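Local coordinates for protein first ORF in transposon ISC1904 (Sulfolobus solfataricus, PDB 3ILX) that probably binds DNA and exchanges DNA strands as a serine-recombinase-like protein of a transposon, here represented by its resolvase-type domain, at residues L60-S65 against K88-E93; T69-R74 against D101-E106. All blocks are in the same frame, centred on the assembly; numbering follows the deposited sequence.

Interaction 1: L60-S65 against K88-E93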
ATOM      1  N   LEU A  60      16.818   3.359  -1.991  1.00 26.92           N
ATOM      2  CA  LEU A  60      16.767   4.808  -1.875  1.00 26.20           C
ATOM      3  C   LEU A  60      18.148   5.442  -1.728  1.00 26.30           C
ATOM      4  O   LEU A  60      18.338   6.605  -2.115  1.00 25.39           O
ATOM      5  CB  LEU A  60      15.887   5.214  -0.689  1.00 25.95           C
ATOM      6  CG  LEU A  60      14.369   5.063  -0.853  1.00 26.19           C
ATOM      7  CD1 LEU A  60      13.641   5.128   0.521  1.00 25.83           C
ATOM      8  CD2 LEU A  60      13.820   6.106  -1.834  1.00 27.74           C
ATOM      9  N   ASN A  61      19.094   4.683  -1.168  1.00 25.83           N
ATOM     10  CA  ASN A  61      20.484   5.111  -1.056  1.00 25.63           C
ATOM     11  C   ASN A  61      21.346   4.691  -2.262  1.00 25.73           C
ATOM     12  O   ASN A  61      22.569   4.746  -2.203  1.00 25.11           O
ATOM     13  CB  ASN A  61      21.106   4.625   0.252  1.00 25.33           C
ATOM     14  CG  ASN A  61      22.390   5.412   0.628  1.00 27.11           C
ATOM     15  OD1 ASN A  61      22.564   6.582   0.261  1.00 26.87           O
ATOM     16  ND2 ASN A  61      23.289   4.762   1.345  1.00 28.29           N
ATOM     17  N   ASN A  62      20.699   4.269  -3.339  1.00 25.57           N
ATOM     18  CA  ASN A  62      21.387   3.909  -4.571  1.00 26.53           C
ATOM     19  C   ASN A  62      22.373   2.764  -4.407  1.00 26.94           C
ATOM     20  O   ASN A  62      23.422   2.777  -5.019  1.00 26.62           O
ATOM     21  CB  ASN A  62      22.113   5.133  -5.173  1.00 26.99           C
ATOM     22  CG  ASN A  62      21.158   6.270  -5.486  1.00 27.52           C
ATOM     23  OD1 ASN A  62      20.135   6.058  -6.131  1.00 27.04           O
ATOM     24  ND2 ASN A  62      21.463   7.462  -4.992  1.00 27.80           N
ATOM     25  N   GLU A  63      22.044   1.781  -3.583  1.00 27.10           N
ATOM     26  CA  GLU A  63      22.952   0.648  -3.363  1.00 28.12           C
ATOM     27  C   GLU A  63      22.590  -0.577  -4.221  1.00 28.11           C
ATOM     28  O   GLU A  63      23.314  -1.563  -4.247  1.00 27.77           O
ATOM     29  CB  GLU A  63      22.963   0.243  -1.891  1.00 27.93           C
ATOM     30  CG  GLU A  63      23.567   1.280  -0.987  1.00 30.09           C
ATOM     31  CD  GLU A  63      23.358   0.983   0.484  1.00 31.91           C
ATOM     32  OE1 GLU A  63      23.732  -0.109   0.958  1.00 35.75           O
ATOM     33  OE2 GLU A  63      22.832   1.867   1.183  1.00 34.48           O
ATOM     34  N   VAL A  64      21.465  -0.491  -4.918  1.00 29.20           N
ATOM     35  CA  VAL A  64      20.806  -1.683  -5.458  1.00 29.95           C
ATOM     36  C   VAL A  64      20.623  -1.581  -6.965  1.00 30.06           C
ATOM     37  O   VAL A  64      20.094  -0.596  -7.483  1.00 29.76           O
ATOM     38  CB  VAL A  64      19.444  -1.971  -4.765  1.00 30.03           C
ATOM     39  CG1 VAL A  64      18.971  -3.389  -5.060  1.00 30.91           C
ATOM     40  CG2 VAL A  64      19.548  -1.799  -3.245  1.00 30.53           C
ATOM     41  N   SER A  65      21.078  -2.613  -7.656  1.00 30.24           N
ATOM     42  CA  SER A  65      20.883  -2.708  -9.084  1.00 30.83           C
ATOM     43  C   SER A  65      19.608  -3.484  -9.390  1.00 30.97           C
ATOM     44  O   SER A  65      18.867  -3.155 -10.327  1.00 30.72           O
ATOM     45  CB  SER A  65      22.073  -3.422  -9.710  1.00 31.07           C
ATOM     46  OG  SER A  65      21.759  -3.871 -11.020  1.00 34.06           O
ATOM     47  N   LYS A  88      12.593   2.732 -10.222  1.00 30.75           N
ATOM     48  CA  LYS A  88      12.860   3.359 -11.514  1.00 31.14           C
ATOM     49  C   LYS A  88      13.719   4.612 -11.291  1.00 30.87           C
ATOM     50  O   LYS A  88      14.739   4.802 -11.945  1.00 31.82           O
ATOM     51  CB  LYS A  88      11.552   3.653 -12.252  1.00 31.43           C
ATOM     52  CG  LYS A  88      11.718   4.269 -13.655  1.00 35.13           C
ATOM     53  CD  LYS A  88      10.379   4.279 -14.447  1.00 40.47           C
ATOM     54  CE  LYS A  88       9.336   5.200 -13.801  1.00 43.85           C
ATOM     55  NZ  LYS A  88       7.915   4.919 -14.230  1.00 47.28           N
ATOM     56  N   ALA A  89      13.344   5.446 -10.333  1.00 30.26           N
ATOM     57  CA  ALA A  89      14.120   6.646 -10.032  1.00 30.26           C
ATOM     58  C   ALA A  89      15.504   6.331  -9.436  1.00 29.90           C
ATOM     59  O   ALA A  89      16.379   7.184  -9.442  1.00 29.65           O
ATOM     60  CB  ALA A  89      13.327   7.574  -9.082  1.00 29.96           C
ATOM     61  N   HIS A  90      15.697   5.125  -8.911  1.00 29.27           N
ATOM     62  CA  HIS A  90      16.983   4.788  -8.273  1.00 29.38           C
ATOM     63  C   HIS A  90      17.778   3.692  -8.968  1.00 30.18           C
ATOM     64  O   HIS A  90      18.544   2.957  -8.318  1.00 29.66           O
ATOM     65  CB  HIS A  90      16.772   4.433  -6.809  1.00 29.01           C
ATOM     66  CG  HIS A  90      16.495   5.618  -5.958  1.00 27.65           C
ATOM     67  ND1 HIS A  90      17.500   6.379  -5.407  1.00 28.68           N
ATOM     68  CD2 HIS A  90      15.331   6.198  -5.590  1.00 26.60           C
ATOM     69  CE1 HIS A  90      16.967   7.371  -4.719  1.00 28.07           C
ATOM     70  NE2 HIS A  90      15.651   7.283  -4.812  1.00 28.29           N
ATOM     71  N   ASN A  91      17.570   3.587 -10.283  1.00 30.72           N
ATOM     72  CA  ASN A  91      18.363   2.737 -11.160  1.00 32.18           C
ATOM     73  C   ASN A  91      18.318   1.287 -10.733  1.00 32.58           C
ATOM     74  O   ASN A  91      19.280   0.534 -10.873  1.00 32.49           O
ATOM     75  CB  ASN A  91      19.799   3.278 -11.275  1.00 31.84           C
ATOM     76  CG  ASN A  91      19.830   4.690 -11.814  1.00 33.37           C
ATOM     77  OD1 ASN A  91      19.155   4.996 -12.801  1.00 35.21           O
ATOM     78  ND2 ASN A  91      20.578   5.574 -11.151  1.00 33.64           N
ATOM     79  N   CYS A  92      17.138   0.911 -10.263  1.00 32.70           N
ATOM     80  CA  CYS A  92      16.893  -0.387  -9.712  1.00 33.50           C
ATOM     81  C   CYS A  92      15.690  -1.008 -10.431  1.00 32.95           C
ATOM     82  O   CYS A  92      14.726  -0.325 -10.766  1.00 33.12           O
ATOM     83  CB  CYS A  92      16.588  -0.220  -8.212  1.00 32.30           C
ATOM     84  SG  CYS A  92      16.543  -1.764  -7.350  1.00 39.25           S
ATOM     85  N   GLU A  93      15.748  -2.312 -10.632  1.00 32.75           N
ATOM     86  CA  GLU A  93      14.690  -3.065 -11.290  1.00 32.66           C
ATOM     87  C   GLU A  93      14.237  -4.142 -10.320  1.00 31.36           C
ATOM     88  O   GLU A  93      15.054  -4.767  -9.678  1.00 31.36           O
ATOM     89  CB  GLU A  93      15.282  -3.664 -12.560  1.00 33.71           C
ATOM     90  CG  GLU A  93      14.779  -4.989 -13.000  1.00 36.58           C
ATOM     91  CD  GLU A  93      15.600  -5.519 -14.165  1.00 44.32           C
ATOM     92  OE1 GLU A  93      16.868  -5.375 -14.147  1.00 46.29           O
ATOM     93  OE2 GLU A  93      14.977  -6.068 -15.111  1.00 46.19           O
TER
HETATM   94  O   HOH W   1      20.908   5.211  -8.660  1.00 31.84           O
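His90 and Asn62 both carry CG beside the backbone N, with chi1 at -74° and -59°, and these turns set the imidazole edge against the amide. ND1 of His90 donates to Asn62 OD1 at 2.8 Å; the bond is nearly straight (N-H...O 165°) and the oxygen lies close to the ring plane, though the donor stands above the plane of the amide carbonyl. The same OD1 takes a second bond from a water; the link from that water to ND2 of Asn91 is modelled short, so the bridge is less certain. Over one face of the imidazole sits Leu60 CA, 3.9 Å from the ring centroid in a CH-pi contact, while Leu60 CD2 comes within 3.7 Å of His90 NE2. Asn62, at positive phi, is the C-prime residue of a Schellman motif ending helix 50-60, and it turns the chain into strand 64-69. NE2 of His90 bonds to NE2 of His90 in the second subunit. With an alanine here, Asn62 OD1 would probably lose its N-H donor, Leu60 its ring face, and the subunits that bond. Further along, Val64 CG1 packs on Cys92 SG at 3.7 Å, and Glu93 N donates to Ser65 O at 3.2 Å, where the two neighbouring parallel strands begin.

Interaction 2: T69-R74 against D101-E106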
ATOM      1  N   THR A  69      12.431 -11.447  -6.516  1.00 29.19           N
ATOM      2  CA  THR A  69      11.487 -12.001  -5.561  1.00 29.64           C
ATOM      3  C   THR A  69      10.631 -13.008  -6.325  1.00 29.71           C
ATOM      4  O   THR A  69      10.608 -12.989  -7.583  1.00 29.09           O
ATOM      5  CB  THR A  69      10.739 -10.838  -4.779  1.00 29.98           C
ATOM      6  OG1 THR A  69      10.097 -11.359  -3.614  1.00 33.08           O
ATOM      7  CG2 THR A  69       9.757 -10.108  -5.661  1.00 28.77           C
ATOM      8  N   ALA A  70      10.009 -13.946  -5.602  1.00 29.27           N
ATOM      9  CA  ALA A  70       9.239 -15.022  -6.255  1.00 29.77           C
ATOM     10  C   ALA A  70       7.997 -14.536  -7.033  1.00 28.97           C
ATOM     11  O   ALA A  70       7.688 -15.022  -8.139  1.00 28.73           O
ATOM     12  CB  ALA A  70       8.859 -16.099  -5.229  1.00 29.89           C
ATOM     13  N   TYR A  71       7.278 -13.596  -6.428  1.00 28.90           N
ATOM     14  CA  TYR A  71       6.142 -12.916  -7.046  1.00 28.72           C
ATOM     15  C   TYR A  71       5.866 -11.595  -6.303  1.00 28.59           C
ATOM     16  O   TYR A  71       6.431 -11.358  -5.204  1.00 26.81           O
ATOM     17  CB  TYR A  71       4.903 -13.840  -7.146  1.00 29.82           C
ATOM     18  CG  TYR A  71       4.698 -14.737  -5.940  1.00 32.25           C
ATOM     19  CD1 TYR A  71       3.958 -14.282  -4.841  1.00 35.37           C
ATOM     20  CD2 TYR A  71       5.240 -16.034  -5.888  1.00 33.00           C
ATOM     21  CE1 TYR A  71       3.743 -15.090  -3.732  1.00 38.19           C
ATOM     22  CE2 TYR A  71       5.052 -16.842  -4.754  1.00 35.68           C
ATOM     23  CZ  TYR A  71       4.306 -16.346  -3.678  1.00 38.51           C
ATOM     24  OH  TYR A  71       4.070 -17.096  -2.532  1.00 42.89           O
ATOM     25  N   PRO A  72       5.023 -10.719  -6.898  1.00 28.15           N
ATOM     26  CA  PRO A  72       4.940  -9.348  -6.369  1.00 28.10           C
ATOM     27  C   PRO A  72       4.529  -9.245  -4.877  1.00 29.07           C
ATOM     28  O   PRO A  72       5.127  -8.430  -4.128  1.00 27.98           O
ATOM     29  CB  PRO A  72       3.910  -8.662  -7.300  1.00 28.29           C
ATOM     30  CG  PRO A  72       4.063  -9.465  -8.659  1.00 28.14           C
ATOM     31  CD  PRO A  72       4.260 -10.889  -8.160  1.00 28.63           C
ATOM     32  N   ASP A  73       3.568 -10.076  -4.432  1.00 29.16           N
ATOM     33  CA  ASP A  73       3.095  -9.963  -3.020  1.00 28.88           C
ATOM     34  C   ASP A  73       4.112 -10.445  -1.976  1.00 28.95           C
ATOM     35  O   ASP A  73       3.939 -10.205  -0.774  1.00 28.23           O
ATOM     36  CB  ASP A  73       1.689 -10.548  -2.798  1.00 28.35           C
ATOM     37  CG  ASP A  73       1.705 -12.025  -2.451  1.00 31.47           C
ATOM     38  OD1 ASP A  73       2.753 -12.686  -2.647  1.00 35.14           O
ATOM     39  OD2 ASP A  73       0.652 -12.537  -1.994  1.00 33.81           O
ATOM     40  N   ARG A  74       5.217 -11.043  -2.428  1.00 28.49           N
ATOM     41  CA  ARG A  74       6.336 -11.232  -1.503  1.00 29.02           C
ATOM     42  C   ARG A  74       6.824  -9.896  -0.932  1.00 29.10           C
ATOM     43  O   ARG A  74       7.143  -9.805   0.271  1.00 29.81           O
ATOM     44  CB  ARG A  74       7.492 -11.987  -2.157  1.00 29.53           C
ATOM     45  CG  ARG A  74       7.150 -13.459  -2.567  1.00 26.60           C
ATOM     46  CD  ARG A  74       6.625 -14.254  -1.351  1.00 29.94           C
ATOM     47  NE  ARG A  74       5.175 -14.133  -1.172  1.00 29.05           N
ATOM     48  CZ  ARG A  74       4.489 -14.688  -0.167  1.00 32.00           C
ATOM     49  NH1 ARG A  74       5.134 -15.367   0.798  1.00 28.69           N
ATOM     50  NH2 ARG A  74       3.152 -14.558  -0.119  1.00 30.33           N
ATOM     51  N   ASP A 101       0.862 -13.868  -8.214  1.00 31.54           N
ATOM     52  CA  ASP A 101       1.064 -14.329  -6.849  1.00 32.05           C
ATOM     53  C   ASP A 101       0.588 -15.757  -6.609  1.00 31.50           C
ATOM     54  O   ASP A 101      -0.456 -16.159  -7.089  1.00 30.74           O
ATOM     55  CB  ASP A 101       0.320 -13.397  -5.901  1.00 31.89           C
ATOM     56  CG  ASP A 101       0.941 -12.028  -5.846  1.00 34.24           C
ATOM     57  OD1 ASP A 101       2.178 -11.935  -5.990  1.00 34.70           O
ATOM     58  OD2 ASP A 101       0.197 -11.042  -5.637  1.00 36.57           O
ATOM     59  N   LYS A 102       1.370 -16.500  -5.841  1.00 31.91           N
ATOM     60  CA  LYS A 102       1.016 -17.852  -5.456  1.00 33.02           C
ATOM     61  C   LYS A 102       0.821 -17.932  -3.935  1.00 32.04           C
ATOM     62  O   LYS A 102       1.219 -18.888  -3.296  1.00 33.38           O
ATOM     63  CB  LYS A 102       2.090 -18.840  -5.972  1.00 33.48           C
ATOM     64  CG  LYS A 102       1.990 -19.125  -7.464  1.00 36.45           C
ATOM     65  CD  LYS A 102       0.557 -19.610  -7.829  1.00 40.96           C
ATOM     66  CE  LYS A 102       0.411 -20.053  -9.282  1.00 43.75           C
ATOM     67  NZ  LYS A 102       0.535 -18.899 -10.233  1.00 46.06           N
ATOM     68  N   THR A 103       0.245 -16.883  -3.369  1.00 31.59           N
ATOM     69  CA  THR A 103      -0.062 -16.779  -1.935  1.00 30.43           C
ATOM     70  C   THR A 103      -0.819 -17.977  -1.355  1.00 29.18           C
ATOM     71  O   THR A 103      -1.840 -18.376  -1.915  1.00 29.45           O
ATOM     72  CB  THR A 103      -0.944 -15.574  -1.745  1.00 30.77           C
ATOM     73  OG1 THR A 103      -0.536 -14.569  -2.683  1.00 33.49           O
ATOM     74  CG2 THR A 103      -0.837 -15.011  -0.329  1.00 29.54           C
ATOM     75  N   PRO A 104      -0.349 -18.544  -0.214  1.00 28.45           N
ATOM     76  CA  PRO A 104      -1.159 -19.551   0.493  1.00 27.76           C
ATOM     77  C   PRO A 104      -2.491 -18.980   0.981  1.00 27.40           C
ATOM     78  O   PRO A 104      -2.590 -17.790   1.325  1.00 26.97           O
ATOM     79  CB  PRO A 104      -0.294 -19.913   1.708  1.00 27.58           C
ATOM     80  CG  PRO A 104       1.097 -19.530   1.304  1.00 27.33           C
ATOM     81  CD  PRO A 104       0.902 -18.274   0.518  1.00 28.05           C
ATOM     82  N   GLU A 105      -3.497 -19.843   1.037  1.00 27.21           N
ATOM     83  CA  GLU A 105      -4.827 -19.448   1.427  1.00 27.21           C
ATOM     84  C   GLU A 105      -4.803 -18.781   2.793  1.00 26.89           C
ATOM     85  O   GLU A 105      -5.404 -17.723   2.972  1.00 27.20           O
ATOM     86  CB  GLU A 105      -5.759 -20.661   1.447  1.00 26.96           C
ATOM     87  CG  GLU A 105      -7.118 -20.339   2.063  1.00 30.25           C
ATOM     88  CD  GLU A 105      -8.161 -21.384   1.764  1.00 33.00           C
ATOM     89  OE1 GLU A 105      -7.877 -22.315   0.989  1.00 38.29           O
ATOM     90  OE2 GLU A 105      -9.279 -21.259   2.287  1.00 35.92           O
ATOM     91  N   GLU A 106      -4.121 -19.409   3.741  1.00 26.83           N
ATOM     92  CA  GLU A 106      -4.024 -18.910   5.118  1.00 27.19           C
ATOM     93  C   GLU A 106      -3.497 -17.477   5.160  1.00 25.77           C
ATOM     94  O   GLU A 106      -3.906 -16.699   6.016  1.00 25.16           O
ATOM     95  CB  GLU A 106      -3.107 -19.829   5.947  1.00 27.73           C
ATOM     96  CG  GLU A 106      -2.919 -19.409   7.412  1.00 33.09           C
ATOM     97  CD  GLU A 106      -1.781 -20.157   8.134  1.00 40.38           C
ATOM     98  OE1 GLU A 106      -1.376 -21.262   7.693  1.00 43.18           O
ATOM     99  OE2 GLU A 106      -1.289 -19.624   9.156  1.00 43.74           O
TER
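Asp101 OD1 accepts from the backbone N of Asp73 at 2.8 Å, in a nearly straight bond (169°) that reaches the syn side of the carboxylate but from out of its plane. Pro72 CD and Tyr71 CD1 also touch this oxygen, which therefore lies against the start of helix 72-75. As modelled, the carboxylates of Asp73 and Asp101 lie roughly face to face, though the place of Asp73 OD1 is less sure. Asp73 OD2 receives the hydroxyl of Thr103, a bond modelled very short, and has a salt bridge to Arg77 that probably eases the like charges. Tyr71 holds CG between its backbone N and carbonyl carbon (chi1 39°), which lays the ring against the 101-102 backbone: Lys102 N stands 3.4 Å above the centre of one face, and Arg74 CG lies over the opposite face, toward its rim. Lys102 CB adds an off-centre CH-pi contact, 4.2 Å from the ring centroid. Tyr71 OH in turn rests on a face of the Arg74 guanidinium, whose nitrogens reach Arg10 O and Glu107. Asp73, Arg74, Arg77 and Arg10 resemble the active-site cluster of serine recombinases. The contact thus joins the exit of strand 64-69, where Pro72 also leans on Val96 of strand 93-96, to the loop that enters the long helix 105-125 at its N-cap residue, Pro104.

In the fold
Strands 64-69 and 93-96 run side by side, and the two contacts sit at their opposite ends, with centres about 23 Å apart. Interaction 1 joins the loops that lead into both strands; interaction 2 joins the segments that follow them. The segments alternate along the chain, and helix 80-89 returns from the far end to complete a beta-alpha-beta crossover between the neighbouring parallel strands. Interaction 2 holds the arginine- and aspartate-rich corner that is probably the active site, in line with the resolvase family, whereas interaction 1 lies well away from it. Both reach the second subunit: 88-93 through His90, and 101-106 through Glu105, which bonds to Ser128 of that subunit.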